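Local coordinates for uncharacterized protein conserved in bacteria (Streptococcus suis, PDB 4FZ4), which is a surface antigen fragment that probably binds glycosaminoglycans and so helps the pathogen attach to host cells, at residues V26-D31 and Y85-A90; F76-K81 and T125-V130; N107-Q112 and D131-E136. All blocks are in the same frame, centred on the assembly; numbering follows the deposited sequence.

Contact 1. Residues V26-D31 and Y85-A90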
loop_
_atom_site.group_PDB
_atom_site.type_symbol
_atom_site.label_atom_id
_atom_site.label_comp_id
_atom_site.label_asym_id
_atom_site.label_seq_id
_atom_site.Cartn_x
_atom_site.Cartn_y
_atom_site.Cartn_z
ATOM N N VAL A 26 -0.438 -10.797 -5.534
ATOM C CA VAL A 26 -0.980 -9.816 -6.458
ATOM C C VAL A 26 0.075 -9.467 -7.512
ATOM O O VAL A 26 1.187 -9.048 -7.182
ATOM C CB VAL A 26 -1.436 -8.548 -5.690
ATOM C CG1 VAL A 26 -2.147 -7.596 -6.624
ATOM C CG2 VAL A 26 -2.360 -8.954 -4.533
ATOM N N PRO A 27 -0.259 -9.660 -8.797
ATOM C CA PRO A 27 0.637 -9.379 -9.929
ATOM C C PRO A 27 1.206 -7.958 -9.902
ATOM O O PRO A 27 0.519 -7.024 -9.485
ATOM C CB PRO A 27 -0.264 -9.599 -11.147
ATOM C CG PRO A 27 -1.260 -10.625 -10.665
ATOM C CD PRO A 27 -1.574 -10.132 -9.272
ATOM N N SER A 28 2.455 -7.794 -10.342
ATOM C CA SER A 28 3.063 -6.467 -10.376
ATOM C C SER A 28 2.662 -5.799 -11.688
ATOM O O SER A 28 2.498 -6.473 -12.703
ATOM C CB SER A 28 4.588 -6.558 -10.286
ATOM O OG SER A 28 5.166 -5.263 -10.184
ATOM N N TYR A 29 2.500 -4.481 -11.665
ATOM C CA TYR A 29 2.093 -3.729 -12.853
ATOM C C TYR A 29 3.153 -3.673 -13.949
ATOM O O TYR A 29 2.848 -3.334 -15.093
ATOM C CB TYR A 29 1.685 -2.311 -12.450
ATOM C CG TYR A 29 2.526 -1.755 -11.328
ATOM C CD1 TYR A 29 3.855 -1.388 -11.542
ATOM C CD2 TYR A 29 2.013 -1.664 -10.028
ATOM C CE1 TYR A 29 4.658 -0.948 -10.488
ATOM C CE2 TYR A 29 2.806 -1.230 -8.969
ATOM C CZ TYR A 29 4.131 -0.875 -9.203
ATOM O OH TYR A 29 4.934 -0.476 -8.152
ATOM N N GLY A 30 4.394 -4.002 -13.604
ATOM C CA GLY A 30 5.449 -3.986 -14.601
ATOM C C GLY A 30 6.231 -2.691 -14.761
ATOM O O GLY A 30 6.290 -1.864 -13.853
ATOM N N ASP A 31 6.828 -2.520 -15.940
ATOM C CA ASP A 31 7.642 -1.345 -16.245
ATOM C C ASP A 31 6.940 -0.260 -17.061
ATOM O O ASP A 31 7.598 0.663 -17.549
ATOM C CB ASP A 31 8.921 -1.764 -16.983
ATOM C CG ASP A 31 9.839 -2.629 -16.132
ATOM O OD1 ASP A 31 10.192 -2.200 -15.012
ATOM O OD2 ASP A 31 10.216 -3.731 -16.590
ATOM N N TYR A 85 -3.373 -1.798 -3.968
ATOM C CA TYR A 85 -4.434 -1.170 -4.746
ATOM C C TYR A 85 -3.979 -0.909 -6.174
ATOM O O TYR A 85 -4.690 -1.221 -7.128
ATOM C CB TYR A 85 -4.841 0.166 -4.123
ATOM C CG TYR A 85 -5.577 0.045 -2.813
ATOM C CD1 TYR A 85 -6.100 -1.186 -2.398
ATOM C CD2 TYR A 85 -5.812 1.171 -2.014
ATOM C CE1 TYR A 85 -6.838 -1.297 -1.239
ATOM C CE2 TYR A 85 -6.561 1.067 -0.842
ATOM C CZ TYR A 85 -7.073 -0.174 -0.467
ATOM O OH TYR A 85 -7.867 -0.291 0.655
ATOM N N ILE A 86 -2.790 -0.337 -6.324
ATOM C CA ILE A 86 -2.303 -0.033 -7.658
ATOM C C ILE A 86 -2.049 -1.286 -8.503
ATOM O O ILE A 86 -2.345 -1.294 -9.704
ATOM C CB ILE A 86 -1.053 0.874 -7.599
ATOM C CG1 ILE A 86 -1.450 2.224 -6.986
ATOM C CG2 ILE A 86 -0.514 1.138 -9.014
ATOM C CD1 ILE A 86 -0.300 3.203 -6.852
ATOM N N ARG A 87 -1.519 -2.345 -7.890
ATOM C CA ARG A 87 -1.303 -3.575 -8.636
ATOM C C ARG A 87 -2.639 -4.086 -9.143
ATOM O O ARG A 87 -2.717 -4.612 -10.249
ATOM C CB ARG A 87 -0.650 -4.660 -7.772
ATOM C CG ARG A 87 0.869 -4.542 -7.690
ATOM C CD ARG A 87 1.500 -5.746 -7.010
ATOM N NE ARG A 87 2.783 -5.388 -6.418
ATOM C CZ ARG A 87 3.607 -6.244 -5.824
ATOM N NH1 ARG A 87 3.290 -7.530 -5.742
ATOM N NH2 ARG A 87 4.741 -5.807 -5.291
ATOM N N GLN A 88 -3.692 -3.926 -8.340
ATOM C CA GLN A 88 -5.027 -4.391 -8.736
ATOM C C GLN A 88 -5.608 -3.589 -9.897
ATOM O O GLN A 88 -6.112 -4.160 -10.855
ATOM C CB GLN A 88 -5.991 -4.344 -7.543
ATOM C CG GLN A 88 -5.714 -5.406 -6.458
ATOM C CD GLN A 88 -6.635 -5.236 -5.249
ATOM O OE1 GLN A 88 -7.855 -5.340 -5.363
ATOM N NE2 GLN A 88 -6.050 -4.959 -4.090
ATOM N N VAL A 89 -5.532 -2.265 -9.817
ATOM C CA VAL A 89 -6.052 -1.415 -10.883
ATOM C C VAL A 89 -5.281 -1.665 -12.179
ATOM O O VAL A 89 -5.871 -1.735 -13.254
ATOM C CB VAL A 89 -5.933 0.063 -10.516
ATOM C CG1 VAL A 89 -6.489 0.921 -11.639
ATOM C CG2 VAL A 89 -6.669 0.324 -9.218
ATOM N N ALA A 90 -3.963 -1.800 -12.081
ATOM C CA ALA A 90 -3.154 -2.060 -13.268
ATOM C C ALA A 90 -3.745 -3.267 -13.975
ATOM O O ALA A 90 -3.971 -3.246 -15.183
ATOM C CB ALA A 90 -1.720 -2.351 -12.879
#
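Arg87 reaches from helix 66-95 across the loop that follows helix 3-23 and bonds to the backbone carbonyl of Val26. The bond from Arg87 NH1 to Val26 O is 3.0 Å long and nearly straight (158°), and the oxygen sits at the edge of the guanidinium, in its plane. The donor meets the carbonyl almost head-on. Arginine suits this place because its other nitrogens remain available for a second partner: NE forms a salt bridge with Glu83, one turn back on the same helix. Glu83 also accepts a bond from Tyr29 OH, so one carboxylate steadies both sides of the contact.

The apolar contacts use the carbon part of the same arginine. Its CB lies 3.5 Å from Val26 CG1 and its CG comes up to Tyr29 CD2; from there the extended chain (chi2 -171°) carries the guanidinium on to the Val26 carbonyl. Tyr29 also places CD2 3.9 Å from Ile86 CG2. One turn along the helix, small Ala90 lets the loop come close, its CB only 3.4 Å from Tyr29 CB. Beyond this, the Tyr29 ring meets that of Tyr35 at about 40°.

The whole is an interhelical loop laid against the flank of a long helix, here the connection between helix 3-23 and helix 36-55 in an all-helical fold.

Contact 2. Residues F76-K81 and T125-V130; sequences FKYQIK and TLRDYV. With NO3 (nitrate ion), chain D.
Tyr78 projects from helix 66-95 toward helix 123-152 and is met there by three residues, each at a different part of its side chain. Arg127 comes over one face of the ring: its CB stands 3.7 Å from the ring centroid and 19° off the normal, a CH-pi contact displaced toward the hydroxyl end, with Tyr78 CZ the nearest ring atom. Val130 takes the edge, its CG1 lying near the ring plane at 3.8 Å from Tyr78 CD1. Leu126 approaches the root of the side chain instead, with its CG 3.9 Å from Tyr78 CB. A tyrosine fits this border position well, since its flat carbon ring packs against aliphatic groups while its hydroxyl end lies beside the root of an exposed arginine.

Val130 has a second neighbour in Lys81, one turn on from Tyr78, whose CB is 4.0 Å from Val130 CG1; the lysine's amino end then leads away from helix 123-152. Arg127 behaves likewise. Its CG is wedged between the backbone N and the carbonyl carbon (chi1 38°), and the chain extends away past the ring, so CB does the touching and the guanidinium departs.

These contacts join two helices of the bundle that run in nearly the same direction, their local axes 9.7 Å apart and crossing at 27°. Farther out, Leu126 also packs on Ile118 and Val130 on Val82. Away from helix 123-152, Phe76 and Ile80 pack on Leu20 of helix 3-23. Near Phe76 a nitrate ion, probably from the crystallisation liquor, accepts a 2.7 Å hydrogen bond at its O1 from Gln79 NE2.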
loop_
_atom_site.group_PDB
_atom_site.type_symbol
_atom_site.label_atom_id
_atom_site.label_comp_id
_atom_site.label_asym_id
_atom_site.label_seq_id
_atom_site.Cartn_x
_atom_site.Cartn_y
_atom_site.Cartn_z
ATOM N N PHE A 76 4.377 1.754 6.893
ATOM C CA PHE A 76 4.676 0.710 5.918
ATOM C C PHE A 76 3.414 -0.055 5.528
ATOM O O PHE A 76 3.162 -0.320 4.346
ATOM C CB PHE A 76 5.728 -0.245 6.492
ATOM C CG PHE A 76 6.286 -1.208 5.485
ATOM C CD1 PHE A 76 6.422 -0.838 4.150
ATOM C CD2 PHE A 76 6.668 -2.492 5.866
ATOM C CE1 PHE A 76 6.920 -1.734 3.206
ATOM C CE2 PHE A 76 7.167 -3.397 4.936
ATOM C CZ PHE A 76 7.291 -3.018 3.603
ATOM N N LYS A 77 2.620 -0.400 6.530
ATOM C CA LYS A 77 1.385 -1.123 6.308
ATOM C C LYS A 77 0.514 -0.389 5.277
ATOM O O LYS A 77 -0.010 -0.997 4.344
ATOM C CB LYS A 77 0.656 -1.268 7.639
ATOM C CG LYS A 77 -0.783 -1.711 7.539
ATOM C CD LYS A 77 -1.454 -1.638 8.901
ATOM C CE LYS A 77 -2.940 -1.916 8.775
ATOM N NZ LYS A 77 -3.653 -1.740 10.066
ATOM N N TYR A 78 0.378 0.925 5.437
ATOM C CA TYR A 78 -0.414 1.718 4.506
ATOM C C TYR A 78 0.255 1.839 3.141
ATOM O O TYR A 78 -0.426 1.974 2.123
ATOM C CB TYR A 78 -0.703 3.094 5.113
ATOM C CG TYR A 78 -1.641 2.977 6.294
ATOM C CD1 TYR A 78 -2.985 2.671 6.105
ATOM C CD2 TYR A 78 -1.163 3.056 7.608
ATOM C CE1 TYR A 78 -3.835 2.437 7.188
ATOM C CE2 TYR A 78 -2.004 2.821 8.705
ATOM C CZ TYR A 78 -3.340 2.512 8.483
ATOM O OH TYR A 78 -4.187 2.291 9.547
ATOM N N GLN A 79 1.584 1.769 3.118
ATOM C CA GLN A 79 2.319 1.838 1.857
ATOM C C GLN A 79 2.104 0.523 1.126
ATOM O O GLN A 79 2.051 0.480 -0.106
ATOM C CB GLN A 79 3.810 2.065 2.115
ATOM C CG GLN A 79 4.087 3.394 2.779
ATOM C CD GLN A 79 5.448 3.478 3.429
ATOM O OE1 GLN A 79 5.804 4.519 3.990
ATOM N NE2 GLN A 79 6.219 2.390 3.371
ATOM N N ILE A 80 1.980 -0.556 1.891
ATOM C CA ILE A 80 1.736 -1.870 1.299
ATOM C C ILE A 80 0.360 -1.870 0.631
ATOM O O ILE A 80 0.193 -2.388 -0.478
ATOM C CB ILE A 80 1.761 -2.979 2.365
ATOM C CG1 ILE A 80 3.205 -3.198 2.840
ATOM C CG2 ILE A 80 1.158 -4.272 1.793
ATOM C CD1 ILE A 80 3.316 -4.079 4.073
ATOM N N LYS A 81 -0.625 -1.282 1.307
ATOM C CA LYS A 81 -1.974 -1.214 0.755
ATOM C C LYS A 81 -1.984 -0.487 -0.587
ATOM O O LYS A 81 -2.586 -0.956 -1.560
ATOM C CB LYS A 81 -2.920 -0.509 1.729
ATOM C CG LYS A 81 -3.838 -1.460 2.474
ATOM C CD LYS A 81 -4.628 -2.310 1.480
ATOM C CE LYS A 81 -5.454 -3.385 2.167
ATOM N NZ LYS A 81 -6.097 -4.289 1.163
ATOM N N THR A 125 -1.993 11.496 8.656
ATOM C CA THR A 125 -2.220 12.011 7.319
ATOM C C THR A 125 -2.186 10.842 6.362
ATOM O O THR A 125 -3.029 10.717 5.474
ATOM C CB THR A 125 -1.116 12.981 6.895
ATOM O OG1 THR A 125 -1.005 14.036 7.857
ATOM C CG2 THR A 125 -1.428 13.560 5.529
ATOM N N LEU A 126 -1.201 9.972 6.557
ATOM C CA LEU A 126 -1.041 8.812 5.689
ATOM C C LEU A 126 -2.206 7.840 5.786
ATOM O O LEU A 126 -2.782 7.463 4.765
ATOM C CB LEU A 126 0.277 8.099 6.007
ATOM C CG LEU A 126 0.519 6.745 5.342
ATOM C CD1 LEU A 126 0.309 6.838 3.841
ATOM C CD2 LEU A 126 1.920 6.296 5.679
ATOM N N ARG A 127 -2.567 7.429 6.996
ATOM C CA ARG A 127 -3.685 6.500 7.131
ATOM C C ARG A 127 -4.992 7.092 6.620
ATOM O O ARG A 127 -5.825 6.387 6.042
ATOM C CB ARG A 127 -3.858 6.025 8.585
ATOM C CG ARG A 127 -3.609 7.057 9.669
ATOM C CD ARG A 127 -3.983 6.486 11.050
ATOM N NE ARG A 127 -3.394 7.248 12.156
ATOM C CZ ARG A 127 -2.166 7.055 12.638
ATOM N NH1 ARG A 127 -1.385 6.109 12.119
ATOM N NH2 ARG A 127 -1.707 7.821 13.623
ATOM N N ASP A 128 -5.163 8.392 6.817
ATOM C CA ASP A 128 -6.376 9.070 6.374
ATOM C C ASP A 128 -6.600 8.877 4.868
ATOM O O ASP A 128 -7.641 8.358 4.444
ATOM C CB ASP A 128 -6.274 10.560 6.702
ATOM C CG ASP A 128 -7.598 11.284 6.554
ATOM O OD1 ASP A 128 -8.128 11.353 5.424
ATOM O OD2 ASP A 128 -8.106 11.785 7.578
ATOM N N TYR A 129 -5.620 9.291 4.069
ATOM C CA TYR A 129 -5.714 9.168 2.617
ATOM C C TYR A 129 -5.926 7.731 2.177
ATOM O O TYR A 129 -6.663 7.473 1.232
ATOM C CB TYR A 129 -4.449 9.698 1.931
ATOM C CG TYR A 129 -4.301 9.180 0.511
ATOM C CD1 TYR A 129 -5.047 9.723 -0.540
ATOM C CD2 TYR A 129 -3.449 8.110 0.232
ATOM C CE1 TYR A 129 -4.950 9.205 -1.840
ATOM C CE2 TYR A 129 -3.341 7.588 -1.048
ATOM C CZ TYR A 129 -4.097 8.136 -2.085
ATOM O OH TYR A 129 -4.007 7.588 -3.351
ATOM N N VAL A 130 -5.265 6.796 2.852
ATOM C CA VAL A 130 -5.394 5.393 2.482
ATOM C C VAL A 130 -6.720 4.771 2.909
ATOM O O VAL A 130 -7.391 4.122 2.108
ATOM C CB VAL A 130 -4.256 4.555 3.078
ATOM C CG1 VAL A 130 -4.408 3.092 2.644
ATOM C CG2 VAL A 130 -2.911 5.119 2.639
HETATM N N NO3 D . 8.630 2.284 5.511
HETATM O O1 NO3 D . 8.703 1.842 4.163
HETATM O O2 NO3 D . 8.931 1.390 6.575
HETATM O O3 NO3 D . 8.270 3.632 5.796
#

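Contact 3. Residues N107-Q112 and D131-E136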
loop_
_atom_site.group_PDB
_atom_site.type_symbol
_atom_site.label_atom_id
_atom_site.label_comp_id
_atom_site.label_asym_id
_atom_site.label_seq_id
_atom_site.Cartn_x
_atom_site.Cartn_y
_atom_site.Cartn_z
ATOM N N ASN A 107 -6.827 7.892 -11.810
ATOM C CA ASN A 107 -6.118 9.157 -11.989
ATOM C C ASN A 107 -6.413 10.178 -10.908
ATOM O O ASN A 107 -5.520 10.878 -10.442
ATOM C CB ASN A 107 -6.451 9.766 -13.351
ATOM C CG ASN A 107 -5.789 9.027 -14.495
ATOM O OD1 ASN A 107 -6.085 9.278 -15.660
ATOM N ND2 ASN A 107 -4.883 8.115 -14.169
ATOM N N ALA A 108 -7.672 10.257 -10.506
ATOM C CA ALA A 108 -8.078 11.216 -9.494
ATOM C C ALA A 108 -7.716 10.847 -8.055
ATOM O O ALA A 108 -7.378 11.719 -7.269
ATOM C CB ALA A 108 -9.584 11.439 -9.587
ATOM N N HIS A 109 -7.759 9.561 -7.714
ATOM C CA HIS A 109 -7.533 9.166 -6.330
ATOM C C HIS A 109 -6.414 8.205 -5.962
ATOM O O HIS A 109 -6.034 8.144 -4.795
ATOM C CB HIS A 109 -8.834 8.591 -5.767
ATOM C CG HIS A 109 -10.022 9.484 -5.940
ATOM N ND1 HIS A 109 -10.130 10.711 -5.319
ATOM C CD2 HIS A 109 -11.172 9.312 -6.636
ATOM C CE1 HIS A 109 -11.297 11.254 -5.623
ATOM N NE2 HIS A 109 -11.948 10.425 -6.421
ATOM N N LEU A 110 -5.883 7.452 -6.918
ATOM C CA LEU A 110 -4.846 6.489 -6.575
ATOM C C LEU A 110 -3.501 6.700 -7.238
ATOM O O LEU A 110 -2.465 6.502 -6.605
ATOM C CB LEU A 110 -5.346 5.066 -6.865
ATOM C CG LEU A 110 -6.669 4.699 -6.174
ATOM C CD1 LEU A 110 -7.396 3.617 -6.958
ATOM C CD2 LEU A 110 -6.401 4.273 -4.747
ATOM N N LYS A 111 -3.511 7.096 -8.505
ATOM C CA LYS A 111 -2.260 7.305 -9.227
ATOM C C LYS A 111 -1.288 8.152 -8.422
ATOM O O LYS A 111 -1.640 9.227 -7.955
ATOM C CB LYS A 111 -2.512 7.966 -10.584
ATOM C CG LYS A 111 -1.241 8.154 -11.391
ATOM C CD LYS A 111 -1.495 8.737 -12.773
ATOM C CE LYS A 111 -0.171 8.910 -13.513
ATOM N NZ LYS A 111 -0.344 9.411 -14.903
ATOM N N GLN A 112 -0.069 7.645 -8.271
ATOM C CA GLN A 112 0.988 8.325 -7.529
ATOM C C GLN A 112 1.880 9.106 -8.496
ATOM O O GLN A 112 2.342 8.560 -9.502
ATOM C CB GLN A 112 1.843 7.302 -6.771
ATOM C CG GLN A 112 1.068 6.424 -5.801
ATOM C CD GLN A 112 0.616 7.174 -4.570
ATOM O OE1 GLN A 112 1.436 7.687 -3.806
ATOM N NE2 GLN A 112 -0.695 7.243 -4.364
ATOM N N ASP A 131 -7.105 4.960 4.166
ATOM C CA ASP A 131 -8.352 4.376 4.645
ATOM C C ASP A 131 -9.568 5.079 4.076
ATOM O O ASP A 131 -10.666 4.533 4.087
ATOM C CB ASP A 131 -8.422 4.395 6.175
ATOM C CG ASP A 131 -7.504 3.361 6.820
ATOM O OD1 ASP A 131 -7.161 2.359 6.157
ATOM O OD2 ASP A 131 -7.138 3.536 8.002
ATOM N N ARG A 132 -9.373 6.290 3.575
ATOM C CA ARG A 132 -10.484 7.036 3.019
ATOM C C ARG A 132 -10.418 7.224 1.520
ATOM O O ARG A 132 -10.888 6.377 0.772
ATOM C CB ARG A 132 -10.599 8.394 3.710
ATOM C CG ARG A 132 -11.164 8.288 5.107
ATOM C CD ARG A 132 -11.282 9.646 5.762
ATOM N NE ARG A 132 -12.073 9.575 6.986
ATOM C CZ ARG A 132 -13.387 9.374 7.021
ATOM N NH1 ARG A 132 -14.076 9.228 5.894
ATOM N NH2 ARG A 132 -14.012 9.313 8.189
ATOM N N GLU A 133 -9.832 8.325 1.072
ATOM C CA GLU A 133 -9.773 8.586 -0.356
ATOM C C GLU A 133 -9.394 7.367 -1.204
ATOM O O GLU A 133 -10.136 6.980 -2.098
ATOM C CB GLU A 133 -8.820 9.741 -0.655
ATOM C CG GLU A 133 -8.905 10.174 -2.113
ATOM C CD GLU A 133 -7.965 11.299 -2.467
ATOM O OE1 GLU A 133 -7.942 11.677 -3.656
ATOM O OE2 GLU A 133 -7.252 11.798 -1.571
ATOM N N ALA A 134 -8.249 6.759 -0.925
ATOM C CA ALA A 134 -7.815 5.601 -1.696
ATOM C C ALA A 134 -8.767 4.391 -1.619
ATOM O O ALA A 134 -9.121 3.816 -2.653
ATOM C CB ALA A 134 -6.415 5.190 -1.262
ATOM N N SER A 135 -9.186 4.007 -0.414
ATOM C CA SER A 135 -10.071 2.853 -0.275
ATOM C C SER A 135 -11.428 3.086 -0.909
ATOM O O SER A 135 -12.017 2.165 -1.482
ATOM C CB SER A 135 -10.245 2.473 1.197
ATOM O OG SER A 135 -9.010 2.029 1.728
ATOM N N GLU A 136 -11.918 4.317 -0.803
ATOM C CA GLU A 136 -13.200 4.675 -1.391
ATOM C C GLU A 136 -13.144 4.443 -2.898
ATOM O O GLU A 136 -13.978 3.743 -3.458
ATOM C CB GLU A 136 -13.515 6.154 -1.139
ATOM C CG GLU A 136 -13.466 6.592 0.316
ATOM C CD GLU A 136 -14.745 6.308 1.063
ATOM O OE1 GLU A 136 -15.370 5.265 0.787
ATOM O OE2 GLU A 136 -15.114 7.124 1.937
#
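The backbones come nearest at Leu110 and Ala134, whose CA atoms are 5.8 Å apart, and each segment contains a wider pi-type turn, at 107-110 and 131-134. On the outer side of this approach His109 and Glu133 form a histidine-carboxylate hydrogen bond. His109 ND1 donates to Glu133 OE1 over 2.9 Å along an almost straight path (171°). The oxygen lies at the edge of the imidazole, in its plane, and receives the proton on its anti lone pair, while the carboxylate plane stands nearly perpendicular to the ring. Glutamate has the length for this: with CG anti to the backbone N (chi1 -171°) and the rest extended, its end is carried across to helix 100-110. The carboxylate would tend to stabilise the imidazolium form, while nearby Arg140 would work against it, so the balance is uncertain.

The contact thus holds the last part of helix 100-110 against helix 123-152, the helix to which the chain returns after a connecting loop in this all-helical domain. Deeper in, the packing is apolar. Leu110 sends CD2 to within 3.6 Å of Ala134 CB, a small side chain that admits the branched one close to the helix backbone; Leu110 also packs on Val89 of helix 66-95. Past the helix, Gln112 turns its amide back, and NE2 bonds to Leu110 O at 3.0 Å, while its OE1 accepts from Ile118 N, so the buried side-chain amide is engaged at both ends.

How the contacts relate
All three contacts are partly buried, but contact 2 lies nearest the centre of the chain. Contacts 1 and 2 share helix 66-95, and contacts 2 and 3 share helix 123-152; only in contact 1 is one partner wholly an interhelical loop. Their chemistry differs accordingly. The loop offers a backbone carbonyl to an arginine, the two long helices of contact 2 meet through carbon groups around a tyrosine, and contact 3 pairs two ionisable side chains beside a small apolar patch. Contacts 1 and 3 touch through Ile86 and Gln112, and Tyr85 OH probably bonds to Ser135 OG. Tyr129 OH, probably bonded to His109 O, links contacts 2 and 3.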